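Local coordinates for putative iron-regulated protein A (Parabacteroides distasonis ATCC 8503, PDB 4ECG) that is of unknown function but binds calcium ions in the crystal and belongs to the imelysin-like iron-regulated proteins, putative metallopeptidases, at residues L19-A25 with M321-L326; M32-T38 with S313-L318; A44-Y48 with G194-G198; K129-V134 with P142-R146; E152-D158 with S278-W282. All blocks are in the same frame, centred on the assembly; numbering follows the deposited sequence.

Contact 1: L19-A25 with M321-L326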
# COMPACT_ATOMS: atom_id res chain seq x y z
N LEU A 19 -29.02 2.59 -9.98
CA LEU A 19 -29.02 1.16 -10.13
C LEU A 19 -30.44 0.66 -10.29
O LEU A 19 -31.41 1.34 -9.89
CB LEU A 19 -28.37 0.50 -8.91
CG LEU A 19 -26.86 0.65 -8.83
CD1 LEU A 19 -26.46 0.52 -7.38
CD2 LEU A 19 -26.12 -0.38 -9.69
N PRO A 20 -30.57 -0.55 -10.88
CA PRO A 20 -31.88 -1.22 -10.85
C PRO A 20 -32.08 -1.80 -9.45
O PRO A 20 -31.13 -1.86 -8.65
CB PRO A 20 -31.73 -2.33 -11.90
CG PRO A 20 -30.25 -2.66 -11.94
CD PRO A 20 -29.54 -1.36 -11.59
N ALA A 21 -33.31 -2.24 -9.20
CA ALA A 21 -33.69 -2.90 -7.95
C ALA A 21 -32.78 -4.09 -7.59
O ALA A 21 -32.35 -4.82 -8.50
CB ALA A 21 -35.13 -3.39 -8.08
N ASP A 22 -32.45 -4.27 -6.31
CA ASP A 22 -31.74 -5.50 -5.88
C ASP A 22 -32.54 -6.76 -6.26
O ASP A 22 -33.75 -6.68 -6.52
CB ASP A 22 -31.47 -5.51 -4.37
CG ASP A 22 -30.35 -4.53 -3.95
OD1 ASP A 22 -29.77 -3.87 -4.85
OD2 ASP A 22 -30.08 -4.44 -2.70
N SER A 23 -31.88 -7.93 -6.29
CA SER A 23 -32.60 -9.18 -6.65
C SER A 23 -33.63 -9.56 -5.59
O SER A 23 -34.70 -10.03 -5.90
CB SER A 23 -31.64 -10.35 -6.88
OG SER A 23 -31.14 -10.79 -5.62
N GLY A 24 -33.30 -9.32 -4.33
CA GLY A 24 -34.10 -9.77 -3.20
C GLY A 24 -33.37 -10.85 -2.41
O GLY A 24 -33.70 -11.07 -1.25
N ALA A 25 -32.41 -11.54 -3.05
CA ALA A 25 -31.53 -12.49 -2.34
C ALA A 25 -30.67 -11.67 -1.38
O ALA A 25 -30.12 -10.65 -1.76
CB ALA A 25 -30.65 -13.25 -3.32
N MSE A 321 -25.06 -11.82 -6.52
CA MSE A 321 -26.30 -12.36 -5.94
C MSE A 321 -27.29 -11.25 -5.53
O MSE A 321 -28.48 -11.38 -5.78
CB MSE A 321 -25.93 -13.26 -4.73
CG MSE A 321 -27.09 -13.99 -3.97
SE MSE A 321 -26.68 -14.27 -2.03
CE MSE A 321 -24.98 -15.27 -2.34
N ILE A 322 -26.79 -10.18 -4.91
CA ILE A 322 -27.63 -9.05 -4.41
C ILE A 322 -28.11 -8.17 -5.58
O ILE A 322 -29.31 -7.84 -5.69
CB ILE A 322 -26.90 -8.20 -3.33
CG1 ILE A 322 -26.55 -9.04 -2.10
CG2 ILE A 322 -27.79 -7.09 -2.81
CD1 ILE A 322 -25.52 -8.42 -1.18
N ASN A 323 -27.19 -7.82 -6.48
CA ASN A 323 -27.52 -6.99 -7.65
C ASN A 323 -26.55 -7.19 -8.80
O ASN A 323 -25.48 -6.58 -8.80
CB ASN A 323 -27.54 -5.54 -7.20
CG ASN A 323 -28.07 -4.62 -8.26
OD1 ASN A 323 -27.65 -4.69 -9.41
ND2 ASN A 323 -29.00 -3.74 -7.88
N PRO A 324 -26.88 -8.05 -9.80
CA PRO A 324 -25.91 -8.31 -10.92
C PRO A 324 -25.34 -7.07 -11.61
O PRO A 324 -24.18 -7.09 -12.02
CB PRO A 324 -26.71 -9.15 -11.90
CG PRO A 324 -27.76 -9.82 -11.08
CD PRO A 324 -28.09 -8.87 -9.93
N THR A 325 -26.12 -6.00 -11.71
CA THR A 325 -25.73 -4.78 -12.39
C THR A 325 -24.64 -4.05 -11.59
O THR A 325 -23.66 -3.62 -12.14
CB THR A 325 -26.94 -3.86 -12.66
OG1 THR A 325 -27.94 -4.59 -13.37
CG2 THR A 325 -26.57 -2.64 -13.50
N LEU A 326 -24.82 -3.93 -10.29
CA LEU A 326 -23.84 -3.30 -9.43
C LEU A 326 -22.54 -4.09 -9.51
O LEU A 326 -21.48 -3.49 -9.65
CB LEU A 326 -24.34 -3.24 -7.97
CG LEU A 326 -23.31 -2.94 -6.89
CD1 LEU A 326 -22.67 -1.59 -7.09
CD2 LEU A 326 -24.04 -3.00 -5.55
O HOH W 1 -31.02 -8.38 -3.09

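Contact 2: M32-T38 with S313-L318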
# COMPACT_ATOMS: atom_id res chain seq x y z
N MSE A 32 -21.51 -15.00 4.42
CA MSE A 32 -20.68 -13.86 4.72
C MSE A 32 -19.43 -14.27 5.50
O MSE A 32 -18.36 -13.73 5.26
CB MSE A 32 -21.47 -12.82 5.53
CG MSE A 32 -22.36 -11.90 4.67
SE MSE A 32 -23.43 -10.72 5.73
CE MSE A 32 -24.59 -11.98 6.57
N SER A 33 -19.58 -15.22 6.42
CA SER A 33 -18.44 -15.71 7.22
C SER A 33 -17.37 -16.39 6.31
O SER A 33 -16.15 -16.26 6.52
CB SER A 33 -18.96 -16.66 8.30
OG SER A 33 -17.95 -16.97 9.22
N ALA A 34 -17.84 -17.09 5.28
CA ALA A 34 -16.93 -17.78 4.32
C ALA A 34 -16.17 -16.75 3.44
O ALA A 34 -15.03 -16.98 3.07
CB ALA A 34 -17.69 -18.80 3.45
N VAL A 35 -16.80 -15.63 3.12
CA VAL A 35 -16.11 -14.57 2.40
C VAL A 35 -14.96 -14.00 3.25
O VAL A 35 -13.83 -13.85 2.77
CB VAL A 35 -17.10 -13.45 1.98
CG1 VAL A 35 -16.36 -12.18 1.58
CG2 VAL A 35 -18.06 -13.96 0.89
N VAL A 36 -15.25 -13.74 4.52
CA VAL A 36 -14.23 -13.25 5.48
C VAL A 36 -13.12 -14.28 5.66
O VAL A 36 -11.95 -13.95 5.63
CB VAL A 36 -14.90 -12.92 6.85
CG1 VAL A 36 -13.85 -12.54 7.88
CG2 VAL A 36 -15.97 -11.85 6.69
N ALA A 37 -13.49 -15.55 5.84
CA ALA A 37 -12.49 -16.63 5.92
C ALA A 37 -11.60 -16.64 4.68
O ALA A 37 -10.39 -16.61 4.78
CB ALA A 37 -13.14 -18.01 6.18
N THR A 38 -12.20 -16.63 3.50
CA THR A 38 -11.41 -16.69 2.26
C THR A 38 -10.55 -15.42 2.10
O THR A 38 -9.42 -15.47 1.60
CB THR A 38 -12.34 -16.73 1.06
OG1 THR A 38 -13.21 -17.89 1.14
CG2 THR A 38 -11.55 -16.69 -0.23
N SER A 313 -16.65 -17.85 -2.64
CA SER A 313 -16.76 -17.05 -1.44
C SER A 313 -15.98 -15.75 -1.55
O SER A 313 -14.93 -15.57 -0.94
CB SER A 313 -16.39 -17.87 -0.20
OG SER A 313 -15.24 -18.63 -0.38
N SER A 314 -16.54 -14.83 -2.33
CA SER A 314 -15.99 -13.50 -2.55
C SER A 314 -17.07 -12.47 -2.41
O SER A 314 -18.25 -12.80 -2.56
CB SER A 314 -15.41 -13.37 -3.97
OG SER A 314 -16.31 -13.81 -4.98
N LEU A 315 -16.64 -11.23 -2.18
CA LEU A 315 -17.53 -10.08 -2.21
C LEU A 315 -18.16 -9.99 -3.58
O LEU A 315 -19.32 -9.54 -3.71
CB LEU A 315 -16.81 -8.75 -1.91
CG LEU A 315 -16.52 -8.45 -0.46
CD1 LEU A 315 -15.59 -7.21 -0.31
CD2 LEU A 315 -17.86 -8.34 0.24
N HIS A 316 -17.40 -10.38 -4.60
CA HIS A 316 -17.93 -10.45 -5.96
C HIS A 316 -19.14 -11.32 -6.05
O HIS A 316 -20.17 -10.91 -6.58
CB HIS A 316 -16.86 -10.94 -6.91
CG HIS A 316 -17.39 -11.39 -8.23
ND1 HIS A 316 -17.92 -10.54 -9.13
CD2 HIS A 316 -17.45 -12.67 -8.81
CE1 HIS A 316 -18.32 -11.25 -10.22
NE2 HIS A 316 -18.03 -12.54 -10.02
N ALA A 317 -19.05 -12.52 -5.52
CA ALA A 317 -20.16 -13.45 -5.60
C ALA A 317 -21.34 -12.87 -4.85
O ALA A 317 -22.45 -12.89 -5.36
CB ALA A 317 -19.77 -14.81 -5.02
N LEU A 318 -21.13 -12.35 -3.64
CA LEU A 318 -22.25 -11.87 -2.84
C LEU A 318 -22.91 -10.67 -3.52
O LEU A 318 -24.13 -10.61 -3.64
CB LEU A 318 -21.86 -11.53 -1.42
CG LEU A 318 -21.45 -12.66 -0.47
CD1 LEU A 318 -21.23 -12.04 0.92
CD2 LEU A 318 -22.46 -13.79 -0.45
O HOH W 2 -13.29 -13.24 -0.07

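Contact 3: A44-Y48 with G194-G198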
# COMPACT_ATOMS: atom_id res chain seq x y z
N ALA A 44 -5.20 -11.73 2.66
CA ALA A 44 -4.35 -11.13 3.71
C ALA A 44 -3.11 -11.96 4.02
O ALA A 44 -2.00 -11.54 3.70
CB ALA A 44 -5.16 -10.88 5.01
N LEU A 45 -3.28 -13.10 4.68
CA LEU A 45 -2.15 -13.87 5.20
C LEU A 45 -1.14 -14.20 4.07
O LEU A 45 0.05 -14.04 4.28
CB LEU A 45 -2.59 -15.15 5.94
CG LEU A 45 -3.08 -15.06 7.40
CD1 LEU A 45 -3.58 -16.42 7.92
CD2 LEU A 45 -1.96 -14.56 8.30
N PRO A 46 -1.59 -14.62 2.88
CA PRO A 46 -0.58 -14.87 1.80
C PRO A 46 0.12 -13.61 1.28
O PRO A 46 1.29 -13.66 1.00
CB PRO A 46 -1.39 -15.53 0.70
CG PRO A 46 -2.59 -16.08 1.36
CD PRO A 46 -2.91 -15.14 2.50
N THR A 47 -0.55 -12.48 1.19
CA THR A 47 0.10 -11.25 0.75
C THR A 47 1.23 -10.92 1.73
O THR A 47 2.34 -10.59 1.35
CB THR A 47 -0.88 -10.09 0.63
OG1 THR A 47 -1.89 -10.34 -0.38
CG2 THR A 47 -0.17 -8.80 0.32
N TYR A 48 0.95 -11.06 3.01
CA TYR A 48 1.89 -10.69 4.04
C TYR A 48 3.00 -11.73 4.11
O TYR A 48 4.14 -11.40 4.35
CB TYR A 48 1.15 -10.60 5.38
CG TYR A 48 0.27 -9.37 5.57
CD1 TYR A 48 0.63 -8.14 5.08
CD2 TYR A 48 -0.88 -9.43 6.32
CE1 TYR A 48 -0.16 -7.00 5.28
CE2 TYR A 48 -1.68 -8.29 6.53
CZ TYR A 48 -1.30 -7.07 6.03
OH TYR A 48 -2.06 -5.93 6.21
N GLY A 194 1.68 -10.66 13.61
CA GLY A 194 0.52 -10.07 14.27
C GLY A 194 -0.79 -10.66 13.76
O GLY A 194 -1.69 -10.92 14.52
N TRP A 195 -0.90 -10.87 12.45
CA TRP A 195 -2.05 -11.53 11.87
C TRP A 195 -2.07 -13.01 12.20
O TRP A 195 -3.12 -13.53 12.59
CB TRP A 195 -2.09 -11.34 10.35
CG TRP A 195 -2.69 -10.04 9.94
CD1 TRP A 195 -2.13 -8.77 10.00
CD2 TRP A 195 -4.02 -9.83 9.42
NE1 TRP A 195 -3.02 -7.82 9.58
CE2 TRP A 195 -4.16 -8.39 9.21
CE3 TRP A 195 -5.06 -10.64 9.13
CZ2 TRP A 195 -5.28 -7.85 8.68
CZ3 TRP A 195 -6.19 -10.08 8.60
CH2 TRP A 195 -6.29 -8.72 8.35
N LEU A 196 -0.93 -13.68 12.05
CA LEU A 196 -0.87 -15.13 12.12
C LEU A 196 -1.07 -15.66 13.51
O LEU A 196 -1.81 -16.64 13.68
CB LEU A 196 0.43 -15.70 11.54
CG LEU A 196 0.46 -17.25 11.49
CD1 LEU A 196 -0.73 -17.80 10.68
CD2 LEU A 196 1.79 -17.80 10.96
N LYS A 197 -0.40 -15.05 14.49
CA LYS A 197 -0.43 -15.54 15.87
C LYS A 197 -0.50 -14.47 16.96
O LYS A 197 -0.58 -14.81 18.14
CB LYS A 197 0.74 -16.50 16.12
CG LYS A 197 2.15 -15.91 16.08
CD LYS A 197 3.20 -17.03 16.33
CE LYS A 197 4.51 -16.55 17.01
NZ LYS A 197 5.52 -16.13 16.01
N GLY A 198 -0.53 -13.20 16.59
CA GLY A 198 -0.40 -12.11 17.56
C GLY A 198 1.05 -11.84 18.01
O GLY A 198 1.96 -12.64 17.77
O HOH W 3 -3.02 -5.04 8.80

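Contact 4: K129-V134 with P142-R146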
# COMPACT_ATOMS: atom_id res chain seq x y z
N LYS A 129 18.23 8.19 16.73
CA LYS A 129 17.12 9.02 16.32
C LYS A 129 16.16 8.32 15.33
O LYS A 129 15.08 8.82 15.08
CB LYS A 129 17.65 10.34 15.70
CG LYS A 129 18.35 11.30 16.68
CD LYS A 129 18.80 12.62 16.00
CE LYS A 129 17.79 13.81 16.07
NZ LYS A 129 16.63 13.84 15.09
N ILE A 130 16.55 7.19 14.75
CA ILE A 130 15.78 6.58 13.68
C ILE A 130 14.98 5.36 14.11
O ILE A 130 14.13 4.90 13.36
CB ILE A 130 16.66 6.25 12.47
CG1 ILE A 130 17.27 4.87 12.54
CG2 ILE A 130 17.74 7.33 12.27
CD1 ILE A 130 18.09 4.52 11.32
N SER A 131 15.23 4.87 15.31
CA SER A 131 14.75 3.58 15.75
C SER A 131 13.64 3.74 16.77
O SER A 131 13.12 2.77 17.22
CB SER A 131 15.89 2.81 16.39
OG SER A 131 16.34 3.53 17.54
N GLY A 132 13.29 4.96 17.14
CA GLY A 132 12.15 5.17 18.07
C GLY A 132 10.74 4.84 17.58
O GLY A 132 10.53 4.49 16.40
N ALA A 133 9.77 4.99 18.48
CA ALA A 133 8.36 4.77 18.14
C ALA A 133 7.88 5.84 17.19
O ALA A 133 8.35 6.95 17.22
CB ALA A 133 7.48 4.73 19.39
N VAL A 134 6.90 5.51 16.37
CA VAL A 134 6.27 6.47 15.49
C VAL A 134 5.72 7.65 16.32
O VAL A 134 5.05 7.45 17.29
CB VAL A 134 5.12 5.86 14.68
CG1 VAL A 134 4.30 7.00 13.99
CG2 VAL A 134 5.68 4.84 13.68
N PRO A 142 10.82 9.75 14.40
CA PRO A 142 11.65 8.72 13.82
C PRO A 142 11.13 8.14 12.54
O PRO A 142 11.92 7.80 11.68
CB PRO A 142 11.68 7.64 14.90
CG PRO A 142 11.49 8.39 16.20
CD PRO A 142 10.61 9.56 15.85
N GLN A 143 9.82 8.03 12.38
CA GLN A 143 9.26 7.43 11.18
C GLN A 143 9.69 8.12 9.90
O GLN A 143 9.74 7.50 8.88
CB GLN A 143 7.72 7.38 11.26
CG GLN A 143 6.97 8.69 11.14
CD GLN A 143 7.06 9.48 12.40
OE1 GLN A 143 7.64 9.02 13.38
NE2 GLN A 143 6.49 10.67 12.39
N ASN A 144 9.98 9.42 9.98
CA ASN A 144 10.30 10.23 8.82
C ASN A 144 11.81 10.18 8.54
O ASN A 144 12.29 10.84 7.64
CB ASN A 144 9.91 11.71 9.03
CG ASN A 144 8.43 11.91 9.31
OD1 ASN A 144 7.57 11.16 8.83
ND2 ASN A 144 8.12 12.97 10.08
N LEU A 145 12.54 9.39 9.30
CA LEU A 145 13.95 9.16 9.09
C LEU A 145 14.26 7.70 8.72
O LEU A 145 15.42 7.29 8.70
CB LEU A 145 14.69 9.53 10.39
CG LEU A 145 14.53 10.96 10.92
CD1 LEU A 145 14.97 11.03 12.41
CD2 LEU A 145 15.30 11.93 10.04
N ARG A 146 13.23 6.90 8.45
CA ARG A 146 13.44 5.53 8.11
C ARG A 146 12.44 5.00 7.03
O ARG A 146 11.92 5.76 6.27
CB ARG A 146 13.48 4.69 9.40
CG ARG A 146 12.18 4.62 10.13
CD ARG A 146 12.16 3.50 11.15
NE ARG A 146 10.85 3.42 11.83
CZ ARG A 146 10.57 3.80 13.08
NH1 ARG A 146 11.50 4.31 13.87
NH2 ARG A 146 9.33 3.62 13.55

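Contact 5: E152-D158 with S278-W282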
# COMPACT_ATOMS: atom_id res chain seq x y z
N GLU A 152 15.21 3.84 -0.27
CA GLU A 152 15.06 4.20 -1.68
C GLU A 152 15.98 5.31 -2.04
O GLU A 152 16.66 5.27 -3.09
CB GLU A 152 13.60 4.66 -1.94
CG GLU A 152 13.19 4.76 -3.40
CD GLU A 152 11.91 5.55 -3.65
OE1 GLU A 152 11.29 6.12 -2.68
OE2 GLU A 152 11.57 5.62 -4.84
N LYS A 153 15.99 6.33 -1.18
CA LYS A 153 16.71 7.56 -1.44
C LYS A 153 18.20 7.27 -1.51
O LYS A 153 18.89 7.92 -2.27
CB LYS A 153 16.47 8.66 -0.38
CG LYS A 153 16.91 10.04 -0.89
CD LYS A 153 16.71 11.19 0.13
CE LYS A 153 17.11 12.58 -0.41
NZ LYS A 153 18.58 12.75 -0.63
N MSE A 154 18.66 6.28 -0.74
CA MSE A 154 20.06 5.87 -0.70
C MSE A 154 20.43 4.83 -1.77
O MSE A 154 21.59 4.70 -2.08
CB MSE A 154 20.40 5.30 0.68
CG MSE A 154 20.21 6.27 1.83
SE MSE A 154 20.35 5.46 3.61
CE MSE A 154 20.25 7.11 4.57
N LEU A 155 19.46 4.08 -2.30
CA LEU A 155 19.75 3.03 -3.28
C LEU A 155 19.66 3.49 -4.76
O LEU A 155 20.27 2.89 -5.65
CB LEU A 155 18.78 1.86 -3.07
CG LEU A 155 19.01 1.02 -1.85
CD1 LEU A 155 17.83 0.04 -1.70
CD2 LEU A 155 20.35 0.29 -1.89
N PHE A 156 18.89 4.53 -4.98
CA PHE A 156 18.41 4.93 -6.28
C PHE A 156 18.70 6.41 -6.57
O PHE A 156 18.69 7.24 -5.68
CB PHE A 156 16.86 4.76 -6.37
CG PHE A 156 16.38 3.35 -6.41
CD1 PHE A 156 16.37 2.63 -7.63
CD2 PHE A 156 15.88 2.73 -5.29
CE1 PHE A 156 15.91 1.33 -7.68
CE2 PHE A 156 15.40 1.43 -5.35
CZ PHE A 156 15.43 0.73 -6.53
N LEU A 157 18.93 6.74 -7.83
CA LEU A 157 18.98 8.13 -8.25
C LEU A 157 18.21 8.28 -9.56
O LEU A 157 18.52 7.65 -10.60
CB LEU A 157 20.42 8.59 -8.43
CG LEU A 157 20.67 10.06 -8.75
CD1 LEU A 157 20.13 10.93 -7.61
CD2 LEU A 157 22.18 10.27 -8.96
N ASP A 158 17.20 9.13 -9.51
CA ASP A 158 16.29 9.32 -10.63
C ASP A 158 15.99 8.07 -11.52
O ASP A 158 16.15 8.09 -12.72
CB ASP A 158 16.72 10.54 -11.46
CG ASP A 158 15.58 11.57 -11.59
OD1 ASP A 158 14.37 11.28 -11.29
OD2 ASP A 158 15.91 12.69 -11.98
N SER A 278 7.84 7.83 -4.28
CA SER A 278 8.65 6.87 -5.07
C SER A 278 9.19 7.50 -6.36
O SER A 278 9.56 6.82 -7.27
CB SER A 278 7.91 5.60 -5.42
OG SER A 278 7.52 4.94 -4.25
N TRP A 279 9.31 8.81 -6.40
CA TRP A 279 10.09 9.39 -7.46
C TRP A 279 11.55 9.08 -7.45
O TRP A 279 12.21 9.16 -8.49
CB TRP A 279 9.84 10.90 -7.52
CG TRP A 279 10.67 11.78 -6.63
CD1 TRP A 279 10.34 12.28 -5.38
CD2 TRP A 279 11.96 12.41 -6.96
NE1 TRP A 279 11.33 13.09 -4.90
CE2 TRP A 279 12.30 13.25 -5.81
CE3 TRP A 279 12.82 12.34 -8.03
CZ2 TRP A 279 13.45 14.00 -5.76
CZ3 TRP A 279 13.98 13.10 -7.98
CH2 TRP A 279 14.29 13.90 -6.85
N TYR A 280 12.13 8.74 -6.31
CA TYR A 280 13.57 8.42 -6.34
C TYR A 280 13.86 7.26 -7.30
O TYR A 280 14.83 7.30 -8.06
CB TYR A 280 14.12 8.09 -4.93
CG TYR A 280 13.90 9.17 -3.88
CD1 TYR A 280 14.00 10.54 -4.20
CD2 TYR A 280 13.61 8.84 -2.57
CE1 TYR A 280 13.81 11.52 -3.23
CE2 TYR A 280 13.39 9.81 -1.62
CZ TYR A 280 13.50 11.15 -1.93
OH TYR A 280 13.27 12.12 -0.94
N SER A 281 12.99 6.26 -7.27
CA SER A 281 13.18 5.04 -8.00
C SER A 281 12.25 4.92 -9.20
O SER A 281 12.35 3.92 -9.95
CB SER A 281 12.95 3.84 -7.08
OG SER A 281 11.62 3.79 -6.64
N TRP A 282 11.37 5.89 -9.39
CA TRP A 282 10.32 5.81 -10.44
C TRP A 282 9.45 4.59 -10.24
O TRP A 282 9.30 3.78 -11.13
CB TRP A 282 10.93 5.77 -11.86
CG TRP A 282 11.73 6.98 -12.31
CD1 TRP A 282 12.16 8.05 -11.53
CD2 TRP A 282 12.26 7.28 -13.67
NE1 TRP A 282 12.87 8.94 -12.28
CE2 TRP A 282 12.96 8.55 -13.56
CE3 TRP A 282 12.24 6.62 -14.89
CZ2 TRP A 282 13.59 9.14 -14.65
CZ3 TRP A 282 12.89 7.20 -15.99
CH2 TRP A 282 13.55 8.43 -15.87
O HOH W 4 10.60 8.66 -3.44

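Contact 1: L19-A25 with M321-L326
Asn323 reaches across to Pro20 and Asp22 from the N-cap of helix 324-343, the single non-helical residue after helix 315-322. The N-terminal loop is thereby pinned over a break between two helices. From CB outward, Asn323 has CG anti to the backbone N (chi1 -171°), which sends its amide toward the loop. CB lies 3.6 Å from Asp22 OD1, and the amide beyond CG stands almost perpendicular to that carboxylate. At the tip the two amide atoms divide their work. OD1 stays within its own segment and caps the helix, accepting from Leu326 N at 3.1 Å and weakly from Thr325 N. ND2 crosses over to Pro20 O at 2.9 Å and Asp22 OD1 at 3.1 Å, both partners lying in the amide plane. With an alanine here, helix 324-343 would probably lose its cap, and Pro20 O and Asp22 their amide donor. Asp22 OD1 also forms a salt bridge with Lys378. On the apolar side Leu19 CD2 packs 3.8 Å from Leu326 CB, with Val374 of helix 355-377 touching both residues. Farther along the loop, Ser23 N makes a nearly straight bond of 2.6 Å to Ile322 O. The Ser23 hydroxyl closes an ST turn: OG accepts from Ala25 N while donating to Met321 O at 2.7 Å.

Contact 2: M32-T38 with S313-L318
The N-terminal end of helix 315-322 abuts the side of helix 29-68 where Ser313, just ahead of the Ser314 N-cap, meets Val35 and Thr38. The backbones come close here, with the CA atoms of Val35 and Ser313 only 4.6 Å apart. Val35 is the central apolar residue, and its two methyls divide the neighbouring surface. CG1, anti to the backbone N (chi1 164°), lies beside the start of the helix, 3.9 Å from Leu315 N. CG2 touches Ser314 O at 3.6 Å and Leu318 CD1 at 3.7 Å. That same CD1 of Leu318 also reaches the CG of Met32, one helical turn before Val35, the two side chains crossing at about a right angle. Met32 and Val35 touch helix 225-233 as well, which puts the apolar part of the contact inside the helical packing.

The polar part sits at the other end. Thr38 OG1 donates to Ala34 O at 2.8 Å, and the same carbonyl takes the helical bond from Thr38 N on the opposite face of its plane. Thr38 OG1 also lies 2.6 Å from Ser313 OG, so two hydroxyls meet directly. Nearby, a water donates to both Val35 O and Ser313 O, bridging the two backbones. The Ser314 cap is formed within its own segment: OG accepts from Ala317 N at 3.1 Å and is also bonded to Ser311 O. Altogether this is a serine-capped helix start, docked by its first turn against the flank of a long helix in an all-helical fold.

Contact 3: A44-Y48 with G194-G198
Leu45 and Trp195 set the backbone spacing, their CA atoms 7.1 Å apart where helix 29-68 runs past the C-terminal end of helix 171-196. The first helix is kinked at Pro46, whose nitrogen has no bond to the preceding turn. The second is in its last turn, and Lys197 is the first residue to leave helical geometry. No direct hydrogen bond crosses; the gap is filled by the Trp195 indole. With CG anti to the carbonyl carbon (chi1 -83°), the ring swings out toward helix 29-68 and presents one face to Ala44 and Tyr48.

These two residues lie a helical turn apart. Ala44 CB sits over the six-membered ring in a CH-pi contact, 4.2 Å from its centroid. Tyr48 CE2 lies over the pyrrole part, 3.4 Å from Trp195 NE1. The two aromatic planes are inclined at 52°, so the rings meet obliquely. Beside the ring, Leu45 CD2 rests 3.8 Å from Trp195 CB and continues on to Leu196 CB.

The polar ends are joined through a water. It accepts from Trp195 NE1 at 2.9 Å, lying in the indole plane at the ring edge, and is hydrogen-bonded to Tyr48 OH at the same distance. Outside the pair, Tyr208 meets the Trp195 ring edge-to-face, and Phe94 does so with Tyr48. The result is a buried, aromatic-rich helix-helix interface typical of the interior of a helical bundle.

Contact 4: K129-V134 with P142-R146
Arg146 folds back over its own main chain at chi1, 68°, with CG between the backbone N and the carbonyl carbon, and then runs extended from CG to NE. This delivers the guanidinium edge to the carbonyls of Ile130 and Gly132. NH1 does most of the holding: it donates to Ile130 O and to Gly132 O, 2.7 Å in each case, and both acceptors lie close to the guanidinium plane. Gly132 O is met in its own carbonyl plane, whereas the bond to Ile130 O comes in from above the carbonyl plane. NH2 adds a weak bond to Gly132 O and has a further partner in Ser107 OG. A single buried arginine thus satisfies two main-chain oxygens and holds the turn at residues 130-132 in a curve round its guanidinium.

Van der Waals contacts flank this grip, largely side-chain carbons against main-chain oxygens. The Pro142 ring lies under the curve, its CB 3.6 Å from Lys129 O and its CG equally near Ala133 O. Leu145 CD1 comes 3.5 Å from Lys129 O, while its CB faces Ile130 CG2. At the far end Val134 CG2 packs 3.9 Å from Arg146 NH2, and Val134 CG1 approaches the Gln143 amide. Gln143 is bent at chi2 (-76°); its OE1 comes 3.6 Å from Val134 CA, and its NE2 donates to Asp135 O. Asp135 and Asp137, in the span between these segments, bind a calcium ion. The arrangement is that of an irregular connection between helices 115-124 and 147-155, closed on itself by an arginine that ties main-chain carbonyls together next to a calcium-binding turn.

Contact 5: E152-D158 with S278-W282
Glu152 takes two bonds from Ser281 on a single oxygen, in the last turn of helix 147-155, which carries the GxHxxE sequence motif of imelysin-like proteins. Ser281 OG donates to Glu152 OE2 at 2.6 Å and Ser281 N to the same atom at 2.9 Å, from opposite faces of the carboxylate plane. The other oxygen, OE1, is bonded to His149 ND1, the motif histidine, and accepts from a water at 2.7 Å. Replacing Glu152 by an alanine is likely to leave the Ser281 hydroxyl and amide without their acceptor and His149 without its carboxylate mate.

The Phe156 ring backs Ser281, whose CB sits over the ring centre, 3.5 Å from the centroid, while Trp81 of helix 71-89 meets that ring edge-to-face. Separately, the Tyr280 ring leans on the Lys153 chain, with Lys153 CG over the ring face, 3.8 Å from its centroid; Trp111 meets Tyr280 from outside the pair. Farthest out, Asp158 closes the contact beyond the short strand 156-157. Its OD1 forms a salt bridge with Arg349 and takes a straight bond from Trp282 NE1, 3.0 Å long at 170°, in the plane of the indole.

From the N terminus, the loop at 19-25 comes first, and contact 1 joins it to 321-326, closing a span that takes in most of the chain. Contact 2 closes the next loop inward, from helix 29-68 to 313-318. Its segments adjoin those of contact 1, and both contacts use helix 315-322. Within that lies contact 3, joining helix 29-68 to the end of helix 171-196. Contact 4 falls inside the span of contact 3 and closes a local loop before helix 147-155. Contact 5 opens after contact 4 has closed and crosses contact 3, tying 152-158 to 278-282. Contacts 4 and 5 lie across the chain's centre from contacts 1 and 2.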